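Local coordinates for sensory box/GGDEF family protein (Caulobacter crescentus, PDB 4YME) that probably takes part in cyclic di-GMP turnover, this piece being the GGDEF (diguanylate cyclase family) domain of a membrane-bound sensory protein that also carries an EAL domain, at residues G6-L11 with E62-L67; A77-L80 with E84-V87. All coordinates share one frame; numbering follows the deposited sequence.

Contact 1: G6-L11 with E62-L67; sequences GLTGLL and ETARRL
With a chi1 of 65°, T8 places OG1 between its backbone N and carbonyl carbon; CG2 lies beside the backbone N and alongside the A64 methyl. L10 has CG anti to its carbonyl carbon (chi1 -62°), bringing CD1 to the same alanine. T8 and L10 press on the A64 methyl from neighbouring directions. T8 CB makes the closest approach, 3.5 Å from A64 CB, tighter than usual for two carbons, and L10 CD1 lies 3.7 Å from A64 CB. Nearly one turn further along the helix, L67 CD1 meets L10 CD1 at 4.2 Å. The contact is apolar throughout. Segment 6-11 belongs to the loop before helix 13-30 and holds the last three residues of the GGDEF-domain DxLT sequence, which starts at D5; here it lies against helix 53-70. The T8 hydroxyl serves the loop itself. T8 OG1 accepts from L10 N at 3.2 Å in a nearly straight bond (163°), which makes an ST turn, and it also hydrogen-bonds to D5. G9, inside this turn, has a positive phi. R65 points away from the loop and grips E62 side-on, with NE on OE1 and NH2 on OE2. R66 NE donates to E62 OE2, at 2.8 Å.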
# COMPACT_ATOMS: atom_id res chain seq x y z
N GLY A 6 -10.79 -10.57 -2.80
CA GLY A 6 -11.45 -11.10 -4.03
C GLY A 6 -11.35 -10.16 -5.21
O GLY A 6 -11.10 -10.57 -6.36
N LEU A 7 -11.60 -8.86 -4.98
CA LEU A 7 -11.64 -7.94 -6.08
C LEU A 7 -10.31 -7.89 -6.81
O LEU A 7 -10.32 -7.90 -8.00
CB LEU A 7 -12.02 -6.53 -5.62
CG LEU A 7 -12.26 -5.54 -6.72
CD1 LEU A 7 -13.51 -5.81 -7.58
CD2 LEU A 7 -12.24 -4.12 -6.11
N THR A 8 -9.19 -7.88 -6.09
CA THR A 8 -7.88 -7.58 -6.68
C THR A 8 -6.85 -8.72 -6.65
O THR A 8 -5.93 -8.73 -7.45
CB THR A 8 -7.17 -6.41 -5.89
OG1 THR A 8 -6.88 -6.81 -4.56
CG2 THR A 8 -7.99 -5.13 -5.93
N GLY A 9 -7.06 -9.74 -5.82
CA GLY A 9 -6.07 -10.78 -5.68
C GLY A 9 -4.87 -10.48 -4.81
O GLY A 9 -3.98 -11.34 -4.63
N LEU A 10 -4.81 -9.28 -4.26
CA LEU A 10 -3.81 -8.96 -3.24
C LEU A 10 -4.21 -9.65 -1.95
O LEU A 10 -5.23 -10.31 -1.85
CB LEU A 10 -3.78 -7.44 -2.97
CG LEU A 10 -3.39 -6.61 -4.18
CD1 LEU A 10 -3.39 -5.12 -3.85
CD2 LEU A 10 -2.09 -7.01 -4.76
N LEU A 11 -3.35 -9.55 -0.93
CA LEU A 11 -3.73 -10.02 0.36
C LEU A 11 -4.91 -9.22 0.91
O LEU A 11 -5.17 -8.09 0.48
CB LEU A 11 -2.55 -9.96 1.35
CG LEU A 11 -1.34 -10.80 1.02
CD1 LEU A 11 -0.30 -10.62 2.13
CD2 LEU A 11 -1.68 -12.26 0.83
N GLU A 62 -6.53 -1.88 -11.33
CA GLU A 62 -5.29 -1.45 -11.97
C GLU A 62 -4.23 -1.13 -10.91
O GLU A 62 -3.06 -1.42 -11.12
CB GLU A 62 -5.56 -0.24 -12.84
CG GLU A 62 -4.33 0.34 -13.50
CD GLU A 62 -3.62 -0.53 -14.45
OE1 GLU A 62 -4.10 -1.62 -14.85
OE2 GLU A 62 -2.45 -0.24 -14.80
N THR A 63 -4.61 -0.54 -9.78
CA THR A 63 -3.65 -0.28 -8.69
C THR A 63 -3.02 -1.59 -8.28
O THR A 63 -1.82 -1.67 -8.11
CB THR A 63 -4.36 0.37 -7.49
OG1 THR A 63 -4.84 1.68 -7.91
CG2 THR A 63 -3.43 0.58 -6.30
N ALA A 64 -3.85 -2.62 -8.09
CA ALA A 64 -3.35 -3.92 -7.69
C ALA A 64 -2.43 -4.52 -8.71
O ALA A 64 -1.42 -5.12 -8.34
CB ALA A 64 -4.48 -4.82 -7.40
N ARG A 65 -2.78 -4.42 -9.98
CA ARG A 65 -1.90 -4.91 -11.04
C ARG A 65 -0.52 -4.24 -10.99
O ARG A 65 0.51 -4.93 -11.05
CB ARG A 65 -2.55 -4.71 -12.41
CG ARG A 65 -1.70 -5.30 -13.53
CD ARG A 65 -2.15 -4.82 -14.87
NE ARG A 65 -1.77 -3.41 -15.11
CZ ARG A 65 -0.54 -3.00 -15.42
NH1 ARG A 65 0.48 -3.84 -15.52
NH2 ARG A 65 -0.32 -1.72 -15.60
N ARG A 66 -0.50 -2.91 -10.82
CA ARG A 66 0.73 -2.16 -10.70
C ARG A 66 1.52 -2.58 -9.46
O ARG A 66 2.73 -2.83 -9.51
CB ARG A 66 0.46 -0.65 -10.73
CG ARG A 66 -0.13 -0.21 -12.06
CD ARG A 66 -0.33 1.32 -12.14
NE ARG A 66 -1.14 1.71 -13.27
CZ ARG A 66 -1.57 2.94 -13.51
NH1 ARG A 66 -1.15 3.95 -12.76
NH2 ARG A 66 -2.36 3.14 -14.56
N LEU A 67 0.82 -2.75 -8.36
CA LEU A 67 1.53 -3.20 -7.10
C LEU A 67 2.09 -4.61 -7.27
O LEU A 67 3.25 -4.83 -6.85
CB LEU A 67 0.59 -3.13 -5.89
CG LEU A 67 0.16 -1.70 -5.46
CD1 LEU A 67 -0.83 -1.81 -4.29
CD2 LEU A 67 1.38 -0.83 -5.13

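Contact 2: A77-L80 with E84-V87; sequences AARL and EFIV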
# COMPACT_ATOMS: atom_id res chain seq x y z
N ALA A 77 1.80 -7.08 -0.64
CA ALA A 77 0.79 -6.03 -0.78
C ALA A 77 -0.58 -6.57 -0.47
O ALA A 77 -0.89 -7.73 -0.74
CB ALA A 77 0.82 -5.45 -2.13
N ALA A 78 -1.42 -5.69 0.06
CA ALA A 78 -2.78 -5.98 0.50
C ALA A 78 -3.72 -4.84 0.13
O ALA A 78 -3.25 -3.71 -0.02
CB ALA A 78 -2.85 -6.15 1.99
N ARG A 79 -5.00 -5.13 -0.04
CA ARG A 79 -6.02 -4.08 -0.09
C ARG A 79 -6.86 -4.27 1.17
O ARG A 79 -7.32 -5.38 1.45
CB ARG A 79 -6.90 -4.18 -1.33
CG ARG A 79 -7.90 -3.01 -1.43
CD ARG A 79 -8.75 -3.02 -2.69
NE ARG A 79 -9.74 -4.03 -2.60
CZ ARG A 79 -11.02 -3.84 -2.23
NH1 ARG A 79 -11.53 -2.64 -1.89
NH2 ARG A 79 -11.81 -4.87 -2.18
N LEU A 80 -7.03 -3.21 1.96
CA LEU A 80 -7.85 -3.38 3.20
C LEU A 80 -9.34 -3.40 2.93
O LEU A 80 -10.08 -4.19 3.55
CB LEU A 80 -7.45 -2.35 4.24
CG LEU A 80 -5.96 -2.39 4.60
CD1 LEU A 80 -5.52 -1.27 5.58
CD2 LEU A 80 -5.68 -3.78 5.18
N GLU A 84 -7.82 1.79 0.10
CA GLU A 84 -6.71 1.74 1.05
C GLU A 84 -5.88 0.48 0.83
O GLU A 84 -6.39 -0.64 0.97
CB GLU A 84 -7.29 1.69 2.43
CG GLU A 84 -7.88 3.00 2.91
CD GLU A 84 -7.93 2.91 4.40
OE1 GLU A 84 -6.86 3.03 5.03
OE2 GLU A 84 -9.02 2.56 4.88
N PHE A 85 -4.64 0.68 0.45
CA PHE A 85 -3.71 -0.41 0.19
C PHE A 85 -2.56 -0.35 1.17
O PHE A 85 -2.27 0.72 1.76
CB PHE A 85 -3.18 -0.31 -1.21
CG PHE A 85 -4.24 -0.48 -2.28
CD1 PHE A 85 -5.03 0.55 -2.70
CD2 PHE A 85 -4.38 -1.72 -2.92
CE1 PHE A 85 -5.96 0.37 -3.72
CE2 PHE A 85 -5.31 -1.91 -3.92
CZ PHE A 85 -6.13 -0.84 -4.33
N ILE A 86 -1.89 -1.48 1.39
CA ILE A 86 -0.73 -1.54 2.24
C ILE A 86 0.35 -2.32 1.52
O ILE A 86 0.08 -3.39 0.93
CB ILE A 86 -1.02 -2.26 3.56
CG1 ILE A 86 -2.07 -1.54 4.36
CG2 ILE A 86 0.27 -2.51 4.36
CD1 ILE A 86 -1.58 -0.47 5.13
N VAL A 87 1.58 -1.81 1.58
CA VAL A 87 2.74 -2.56 1.13
C VAL A 87 3.66 -2.74 2.30
O VAL A 87 3.95 -1.80 3.05
CB VAL A 87 3.48 -1.84 -0.02
CG1 VAL A 87 4.80 -2.50 -0.28
CG2 VAL A 87 2.60 -1.75 -1.26
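Strands 77-80 and 84-87 run antiparallel at 156°, with A78 and I86 as a hydrogen-bonded pair between the non-hydrogen-bonded pairs A77-V87 and R79-F85. A78 N donates to I86 O at 2.9 Å, and I86 N returns a bond to A78 O at 3.0 Å. Toward the turn, L80 N donates to E84 O at 2.8 Å.

R79 and F85 meet on one side of the sheet. The R79 chain leaves with CG anti to its backbone N (chi1 -176°) and lies over one face of the F85 ring. R79 CG is 4.0 Å from the F85 ring centroid, a CH-pi contact shifted toward the rim, and R79 CD is 3.8 Å from F85 CZ. The chain then bends at chi3 (74°), and the guanidinium is steeply inclined to the ring rather than stacked on it. Its NE forms a salt bridge with D5, and NH1 donates to G82 O in the turn. On the same side, A77 CB touches V87 CG2 at 4.2 Å. The other side carries A78 and I86, and there L80 CD1 packs on I86 CG1 at 3.7 Å, with L16 of helix 13-30 next to both.

This hairpin bears the GGDEF signature, which spans the turn between the strands and continues into F85. In active diguanylate cyclases it is part of the active site; a similar role here is only inferred. R79 has two roles. Its methylenes lie over one face of the phenyl ring, while its charged end ties the turn to the N-terminal loop. The D5 carboxylate probably steadies the guanidinium and offsets its charge.

Overall arrangement
Both contacts are largely buried, but contact 2 lies nearer the centre of the chain. It joins neighbouring strands of the four-stranded antiparallel sheet, and strand 76-81 is at one edge of it. Contact 1 sets a loop on helix 53-70, which packs on one face of that sheet. Contact 1 relies on apolar packing between its segments, whereas contact 2 combines main-chain hydrogen bonds with side-chain packing. The two meet directly. L11 probably hydrogen-bonds through its backbone to A77 and R79, so the loop runs beside the edge strand. F85 is shared: T63 CG2 lies 3.6 Å from F85 CE1, and L10 and L67 also touch F85. The same aspartate oxygen, D5 OD2, serves both contacts.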